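Local coordinates for protein piwi (Drosophila melanogaster, PDB 6KR6), which binds piRNAs and, guided by them, represses transposable elements, as a Piwi-subfamily argonaute, at residues E722-R734 with T761-T775. Numbering follows the deposited sequence.
Sequences ERYDFYLVSQQVR and TYKMCHLYYNWSGTT. With nucleotides of chain B.
S730 OG and T774 OG1 both sit flanked by their own backbone N and C (chi1 54° for the serine), and from there each hydroxyl reaches a backbone carbonyl of the opposite segment. This exchange ties the segment carrying strand 725-729, in the RNase H-like Piwi domain, to the loop that follows helix 754-764 and runs on to the bound RNA. S730 OG donates to T775 O at 2.6 Å, tilted 19° from the carbonyl plane, while T774 OG1 donates to S730 O. Replacing S730 with alanine would probably leave T775 O without this donor, with only the T774 OG1 hydrogen bond of the pair remaining. Beside the pair, S730 OG lies 3.9 Å from C765 SG, and the Y762 ring turns its edge to the serine, CE1 standing 4.0 Å from S730 CA. L728 crosses that tyrosine at about a right angle, its CD1 4.1 Å from Y762 CD1. Farther back, F726 presents its ring edge to T761 OG1, a hydroxyl hydrogen-bonded to Y650 OH and M757 O. Q731, extended beyond CG, runs past T774 O toward the W771 indole, its amide plane 67° from the ring. At the RNA end of the loop, N770 ND2 makes a weak hydrogen bond to OP1 of U4 of chain B and a hydrogen bond to L810 O. Y768 OH donates to the same phosphate oxygen, U4 OP1, at 2.8 Å, with OP1 in the plane of the tyrosine ring.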
loop_
_atom_site.group_PDB
_atom_site.type_symbol
_atom_site.label_atom_id
_atom_site.label_comp_id
_atom_site.label_asym_id
_atom_site.label_seq_id
_atom_site.Cartn_x
_atom_site.Cartn_y
_atom_site.Cartn_z
ATOM N N GLU A 722 14.674 -12.419 -7.869
ATOM C CA GLU A 722 13.864 -13.319 -8.684
ATOM C C GLU A 722 12.884 -12.563 -9.570
ATOM O O GLU A 722 12.507 -13.059 -10.639
ATOM C CB GLU A 722 13.110 -14.301 -7.788
ATOM C CG GLU A 722 12.242 -13.636 -6.729
ATOM C CD GLU A 722 10.804 -14.120 -6.763
ATOM O OE1 GLU A 722 10.320 -14.478 -7.857
ATOM O OE2 GLU A 722 10.160 -14.145 -5.694
ATOM N N ARG A 723 12.463 -11.373 -9.155
ATOM C CA ARG A 723 11.431 -10.631 -9.864
ATOM C C ARG A 723 12.028 -9.774 -10.972
ATOM O O ARG A 723 13.113 -9.204 -10.822
ATOM C CB ARG A 723 10.647 -9.744 -8.895
ATOM C CG ARG A 723 9.385 -10.385 -8.344
ATOM C CD ARG A 723 9.521 -10.756 -6.875
ATOM N NE ARG A 723 9.828 -9.607 -6.027
ATOM C CZ ARG A 723 8.944 -8.686 -5.652
ATOM N NH1 ARG A 723 9.323 -7.683 -4.874
ATOM N NH2 ARG A 723 7.687 -8.756 -6.057
ATOM N N TYR A 724 11.311 -9.699 -12.091
ATOM C CA TYR A 724 11.569 -8.697 -13.122
ATOM C C TYR A 724 10.746 -7.470 -12.749
ATOM O O TYR A 724 9.550 -7.395 -13.044
ATOM C CB TYR A 724 11.210 -9.227 -14.507
ATOM C CG TYR A 724 11.188 -8.172 -15.596
ATOM C CD1 TYR A 724 12.081 -7.104 -15.584
ATOM C CD2 TYR A 724 10.265 -8.239 -16.633
ATOM C CE1 TYR A 724 12.055 -6.137 -16.574
ATOM C CE2 TYR A 724 10.232 -7.280 -17.627
ATOM C CZ TYR A 724 11.129 -6.231 -17.592
ATOM O OH TYR A 724 11.099 -5.274 -18.580
ATOM N N ASP A 725 11.386 -6.506 -12.094
ATOM C CA ASP A 725 10.678 -5.355 -11.559
ATOM C C ASP A 725 11.625 -4.168 -11.484
ATOM O O ASP A 725 12.823 -4.279 -11.757
ATOM C CB ASP A 725 10.086 -5.665 -10.180
ATOM C CG ASP A 725 11.100 -6.263 -9.231
ATOM O OD1 ASP A 725 12.140 -6.764 -9.706
ATOM O OD2 ASP A 725 10.857 -6.231 -8.005
ATOM N N PHE A 726 11.066 -3.022 -11.106
ATOM C CA PHE A 726 11.853 -1.803 -10.972
ATOM C C PHE A 726 11.128 -0.836 -10.047
ATOM O O PHE A 726 9.985 -1.063 -9.638
ATOM C CB PHE A 726 12.123 -1.156 -12.337
ATOM C CG PHE A 726 10.880 -0.745 -13.080
ATOM C CD1 PHE A 726 10.243 -1.630 -13.935
ATOM C CD2 PHE A 726 10.358 0.531 -12.937
ATOM C CE1 PHE A 726 9.105 -1.253 -14.625
ATOM C CE2 PHE A 726 9.220 0.913 -13.624
ATOM C CZ PHE A 726 8.593 0.019 -14.469
ATOM N N TYR A 727 11.824 0.245 -9.712
ATOM C CA TYR A 727 11.264 1.356 -8.961
ATOM C C TYR A 727 11.181 2.581 -9.860
ATOM O O TYR A 727 11.990 2.759 -10.774
ATOM C CB TYR A 727 12.107 1.684 -7.723
ATOM C CG TYR A 727 12.165 0.586 -6.685
ATOM C CD1 TYR A 727 11.078 0.324 -5.860
ATOM C CD2 TYR A 727 13.315 -0.175 -6.515
ATOM C CE1 TYR A 727 11.131 -0.674 -4.904
ATOM C CE2 TYR A 727 13.377 -1.174 -5.561
ATOM C CZ TYR A 727 12.284 -1.419 -4.759
ATOM O OH TYR A 727 12.345 -2.413 -3.810
ATOM N N LEU A 728 10.193 3.428 -9.588
ATOM C CA LEU A 728 10.005 4.657 -10.344
ATOM C C LEU A 728 9.496 5.741 -9.410
ATOM O O LEU A 728 8.595 5.500 -8.600
ATOM C CB LEU A 728 9.029 4.454 -11.509
ATOM C CG LEU A 728 8.460 5.697 -12.205
ATOM C CD1 LEU A 728 9.539 6.451 -12.964
ATOM C CD2 LEU A 728 7.308 5.329 -13.134
ATOM N N VAL A 729 10.090 6.922 -9.515
ATOM C CA VAL A 729 9.586 8.124 -8.869
ATOM C C VAL A 729 8.963 8.976 -9.965
ATOM O O VAL A 729 9.659 9.452 -10.867
ATOM C CB VAL A 729 10.692 8.882 -8.124
ATOM C CG1 VAL A 729 10.250 10.308 -7.831
ATOM C CG2 VAL A 729 11.046 8.162 -6.834
ATOM N N SER A 730 7.648 9.147 -9.903
ATOM C CA SER A 730 6.912 9.900 -10.909
ATOM C C SER A 730 6.341 11.205 -10.386
ATOM O O SER A 730 6.306 12.192 -11.121
ATOM C CB SER A 730 5.775 9.044 -11.475
ATOM O OG SER A 730 4.955 8.543 -10.434
ATOM N N GLN A 731 5.900 11.243 -9.133
ATOM C CA GLN A 731 5.274 12.421 -8.550
ATOM C C GLN A 731 6.231 13.053 -7.550
ATOM O O GLN A 731 6.570 12.434 -6.535
ATOM C CB GLN A 731 3.954 12.054 -7.872
ATOM C CG GLN A 731 3.211 13.232 -7.266
ATOM C CD GLN A 731 1.940 12.807 -6.556
ATOM O OE1 GLN A 731 1.986 12.204 -5.484
ATOM N NE2 GLN A 731 0.796 13.114 -7.156
ATOM N N GLN A 732 6.665 14.277 -7.838
ATOM C CA GLN A 732 7.477 15.019 -6.887
ATOM C C GLN A 732 6.626 15.465 -5.704
ATOM O O GLN A 732 5.427 15.724 -5.834
ATOM C CB GLN A 732 8.112 16.236 -7.560
ATOM C CG GLN A 732 7.101 17.168 -8.205
ATOM C CD GLN A 732 7.745 18.355 -8.887
ATOM O OE1 GLN A 732 7.081 19.107 -9.598
ATOM N NE2 GLN A 732 9.044 18.533 -8.672
ATOM N N VAL A 733 7.258 15.549 -4.538
ATOM C CA VAL A 733 6.593 15.976 -3.313
ATOM C C VAL A 733 7.223 17.282 -2.855
ATOM O O VAL A 733 8.453 17.410 -2.818
ATOM C CB VAL A 733 6.675 14.904 -2.210
ATOM C CG1 VAL A 733 5.832 13.697 -2.583
ATOM C CG2 VAL A 733 8.115 14.489 -1.965
ATOM N N ARG A 734 6.377 18.258 -2.525
ATOM C CA ARG A 734 6.879 19.514 -1.979
ATOM C C ARG A 734 7.433 19.309 -0.575
ATOM O O ARG A 734 8.574 19.691 -0.283
ATOM C CB ARG A 734 5.768 20.566 -1.976
ATOM N N THR A 761 5.315 3.332 -18.870
ATOM C CA THR A 761 4.671 3.508 -17.571
ATOM C C THR A 761 4.763 4.957 -17.101
ATOM O O THR A 761 3.784 5.516 -16.584
ATOM C CB THR A 761 5.299 2.564 -16.546
ATOM O OG1 THR A 761 5.277 1.224 -17.056
ATOM C CG2 THR A 761 4.527 2.613 -15.242
ATOM N N TYR A 762 5.926 5.587 -17.283
ATOM C CA TYR A 762 6.056 6.996 -16.930
ATOM C C TYR A 762 5.110 7.861 -17.758
ATOM O O TYR A 762 4.548 8.839 -17.252
ATOM C CB TYR A 762 7.506 7.452 -17.105
ATOM C CG TYR A 762 7.778 8.849 -16.584
ATOM C CD1 TYR A 762 7.498 9.188 -15.267
ATOM C CD2 TYR A 762 8.329 9.824 -17.407
ATOM C CE1 TYR A 762 7.748 10.460 -14.786
ATOM C CE2 TYR A 762 8.585 11.098 -16.933
ATOM C CZ TYR A 762 8.293 11.410 -15.624
ATOM O OH TYR A 762 8.546 12.677 -15.151
ATOM N N LYS A 763 4.918 7.508 -19.033
ATOM C CA LYS A 763 3.937 8.202 -19.863
ATOM C C LYS A 763 2.531 8.040 -19.302
ATOM O O LYS A 763 1.800 9.022 -19.126
ATOM C CB LYS A 763 3.993 7.676 -21.299
ATOM C CG LYS A 763 5.131 8.220 -22.141
ATOM C CD LYS A 763 5.122 7.584 -23.522
ATOM C CE LYS A 763 6.306 8.032 -24.363
ATOM N NZ LYS A 763 6.294 9.499 -24.624
ATOM N N MET A 764 2.134 6.796 -19.018
ATOM C CA MET A 764 0.805 6.536 -18.476
ATOM C C MET A 764 0.597 7.205 -17.126
ATOM O O MET A 764 -0.549 7.357 -16.691
ATOM C CB MET A 764 0.568 5.029 -18.355
ATOM C CG MET A 764 0.586 4.282 -19.683
ATOM S SD MET A 764 -0.584 4.936 -20.889
ATOM C CE MET A 764 -2.121 4.802 -19.981
ATOM N N CYS A 765 1.678 7.587 -16.448
ATOM C CA CYS A 765 1.568 8.366 -15.218
ATOM C C CYS A 765 1.167 9.823 -15.448
ATOM O O CYS A 765 0.974 10.549 -14.467
ATOM C CB CYS A 765 2.888 8.315 -14.445
ATOM S SG CYS A 765 3.104 6.830 -13.437
ATOM N N HIS A 766 1.026 10.271 -16.698
ATOM C CA HIS A 766 0.732 11.669 -17.002
ATOM C C HIS A 766 -0.745 11.945 -17.269
ATOM O O HIS A 766 -1.093 13.089 -17.580
ATOM C CB HIS A 766 1.538 12.132 -18.226
ATOM C CG HIS A 766 2.999 12.334 -17.965
ATOM N ND1 HIS A 766 3.894 11.289 -17.891
ATOM C CD2 HIS A 766 3.723 13.463 -17.783
ATOM C CE1 HIS A 766 5.106 11.765 -17.663
ATOM N NE2 HIS A 766 5.030 13.082 -17.593
ATOM N N LEU A 767 -1.620 10.945 -17.159
ATOM C CA LEU A 767 -2.957 11.026 -17.737
ATOM C C LEU A 767 -4.076 11.029 -16.697
ATOM O O LEU A 767 -5.211 10.659 -17.007
ATOM C CB LEU A 767 -3.169 9.880 -18.726
ATOM C CG LEU A 767 -2.317 9.884 -19.999
ATOM C CD1 LEU A 767 -2.386 8.530 -20.687
ATOM C CD2 LEU A 767 -2.767 10.987 -20.944
ATOM N N TYR A 768 -3.790 11.444 -15.465
ATOM C CA TYR A 768 -4.832 11.597 -14.452
ATOM C C TYR A 768 -5.317 13.041 -14.489
ATOM O O TYR A 768 -4.613 13.953 -14.047
ATOM C CB TYR A 768 -4.325 11.217 -13.064
ATOM C CG TYR A 768 -5.417 11.199 -12.015
ATOM C CD1 TYR A 768 -6.457 10.281 -12.085
ATOM C CD2 TYR A 768 -5.409 12.100 -10.958
ATOM C CE1 TYR A 768 -7.461 10.262 -11.135
ATOM C CE2 TYR A 768 -6.405 12.085 -10.001
ATOM C CZ TYR A 768 -7.428 11.166 -10.094
ATOM O OH TYR A 768 -8.420 11.152 -9.142
ATOM N N TYR A 769 -6.529 13.244 -15.003
ATOM C CA TYR A 769 -7.005 14.578 -15.347
ATOM C C TYR A 769 -7.426 15.413 -14.144
ATOM O O TYR A 769 -7.597 16.629 -14.292
ATOM C CB TYR A 769 -8.164 14.463 -16.338
ATOM C CG TYR A 769 -7.751 13.859 -17.661
ATOM C CD1 TYR A 769 -6.546 14.211 -18.258
ATOM C CD2 TYR A 769 -8.556 12.929 -18.304
ATOM C CE1 TYR A 769 -6.160 13.659 -19.462
ATOM C CE2 TYR A 769 -8.177 12.370 -19.509
ATOM C CZ TYR A 769 -6.979 12.740 -20.084
ATOM O OH TYR A 769 -6.599 12.184 -21.282
ATOM N N ASN A 770 -7.600 14.812 -12.969
ATOM C CA ASN A 770 -7.878 15.600 -11.776
ATOM C C ASN A 770 -6.628 16.236 -11.186
ATOM O O ASN A 770 -6.740 17.030 -10.245
ATOM C CB ASN A 770 -8.560 14.738 -10.708
ATOM C CG ASN A 770 -10.072 14.859 -10.738
ATOM O OD1 ASN A 770 -10.649 15.318 -11.722
ATOM N ND2 ASN A 770 -10.721 14.447 -9.654
ATOM N N TRP A 771 -5.448 15.913 -11.711
ATOM C CA TRP A 771 -4.186 16.433 -11.198
ATOM C C TRP A 771 -3.352 16.917 -12.373
ATOM O O TRP A 771 -3.024 16.131 -13.267
ATOM C CB TRP A 771 -3.442 15.355 -10.402
ATOM C CG TRP A 771 -2.186 15.831 -9.738
ATOM C CD1 TRP A 771 -0.905 15.522 -10.094
ATOM C CD2 TRP A 771 -2.087 16.699 -8.601
ATOM N NE1 TRP A 771 -0.016 16.142 -9.250
ATOM C CE2 TRP A 771 -0.715 16.871 -8.325
ATOM C CE3 TRP A 771 -3.024 17.347 -7.791
ATOM C CZ2 TRP A 771 -0.258 17.664 -7.274
ATOM C CZ3 TRP A 771 -2.568 18.133 -6.747
ATOM C CH2 TRP A 771 -1.197 18.284 -6.499
ATOM N N SER A 772 -3.008 18.205 -12.371
ATOM C CA SER A 772 -2.253 18.805 -13.469
ATOM C C SER A 772 -0.770 18.452 -13.398
ATOM O O SER A 772 0.091 19.337 -13.424
ATOM C CB SER A 772 -2.439 20.324 -13.463
ATOM O OG SER A 772 -2.260 20.846 -12.160
ATOM N N GLY A 773 -0.464 17.164 -13.333
ATOM C CA GLY A 773 0.917 16.729 -13.270
ATOM C C GLY A 773 0.977 15.221 -13.192
ATOM O O GLY A 773 -0.042 14.534 -13.309
ATOM N N THR A 774 2.186 14.707 -12.994
ATOM C CA THR A 774 2.348 13.269 -12.841
ATOM C C THR A 774 1.789 12.808 -11.499
ATOM O O THR A 774 1.844 13.525 -10.497
ATOM C CB THR A 774 3.818 12.873 -12.955
ATOM O OG1 THR A 774 4.605 13.685 -12.076
ATOM C CG2 THR A 774 4.310 13.047 -14.378
ATOM N N THR A 775 1.241 11.598 -11.491
ATOM C CA THR A 775 0.697 10.986 -10.289
ATOM C C THR A 775 1.630 9.885 -9.798
ATOM O O THR A 775 2.561 9.470 -10.491
ATOM C CB THR A 775 -0.710 10.433 -10.550
ATOM O OG1 THR A 775 -0.742 9.799 -11.834
ATOM C CG2 THR A 775 -1.736 11.556 -10.520
ATOM P P U B 3 -12.693 17.461 -6.338
ATOM O OP1 U B 3 -13.068 16.263 -7.133
ATOM O OP2 U B 3 -13.206 17.625 -4.954
ATOM O "O5'" U B 3 -11.102 17.531 -6.291
ATOM C "C5'" U B 3 -10.330 17.311 -7.462
ATOM C "C4'" U B 3 -8.857 17.500 -7.192
ATOM O "O4'" U B 3 -8.609 18.845 -6.718
ATOM C "C3'" U B 3 -8.254 16.608 -6.118
ATOM O "O3'" U B 3 -7.919 15.328 -6.627
ATOM C "C2'" U B 3 -7.036 17.404 -5.650
ATOM O "O2'" U B 3 -5.915 17.148 -6.482
ATOM C "C1'" U B 3 -7.485 18.855 -5.868
ATOM N N1 U B 3 -7.818 19.569 -4.613
ATOM C C2 U B 3 -6.773 20.208 -3.966
ATOM O O2 U B 3 -5.628 20.184 -4.384
ATOM N N3 U B 3 -7.114 20.871 -2.813
ATOM C C4 U B 3 -8.371 20.964 -2.254
ATOM O O4 U B 3 -8.519 21.599 -1.208
ATOM C C5 U B 3 -9.400 20.284 -2.983
ATOM C C6 U B 3 -9.097 19.628 -4.111
ATOM P P U B 4 -8.520 13.989 -5.972
ATOM O OP1 U B 4 -8.845 13.057 -7.081
ATOM O OP2 U B 4 -9.565 14.363 -4.985
ATOM O "O5'" U B 4 -7.287 13.377 -5.174
ATOM C "C5'" U B 4 -5.996 13.325 -5.771
ATOM C "C4'" U B 4 -4.904 13.582 -4.764
ATOM O "O4'" U B 4 -5.121 14.878 -4.141
ATOM C "C3'" U B 4 -4.811 12.565 -3.627
ATOM O "O3'" U B 4 -3.442 12.329 -3.302
ATOM C "C2'" U B 4 -5.501 13.279 -2.467
ATOM O "O2'" U B 4 -5.086 12.858 -1.185
ATOM C "C1'" U B 4 -5.133 14.736 -2.733
ATOM N N1 U B 4 -6.095 15.699 -2.174
ATOM C C2 U B 4 -5.633 16.948 -1.806
ATOM O O2 U B 4 -4.471 17.296 -1.946
ATOM N N3 U B 4 -6.587 17.785 -1.281
ATOM C C4 U B 4 -7.923 17.501 -1.081
ATOM O O4 U B 4 -8.659 18.361 -0.594
ATOM C C5 U B 4 -8.320 16.185 -1.476
ATOM C C6 U B 4 -7.413 15.349 -1.992
#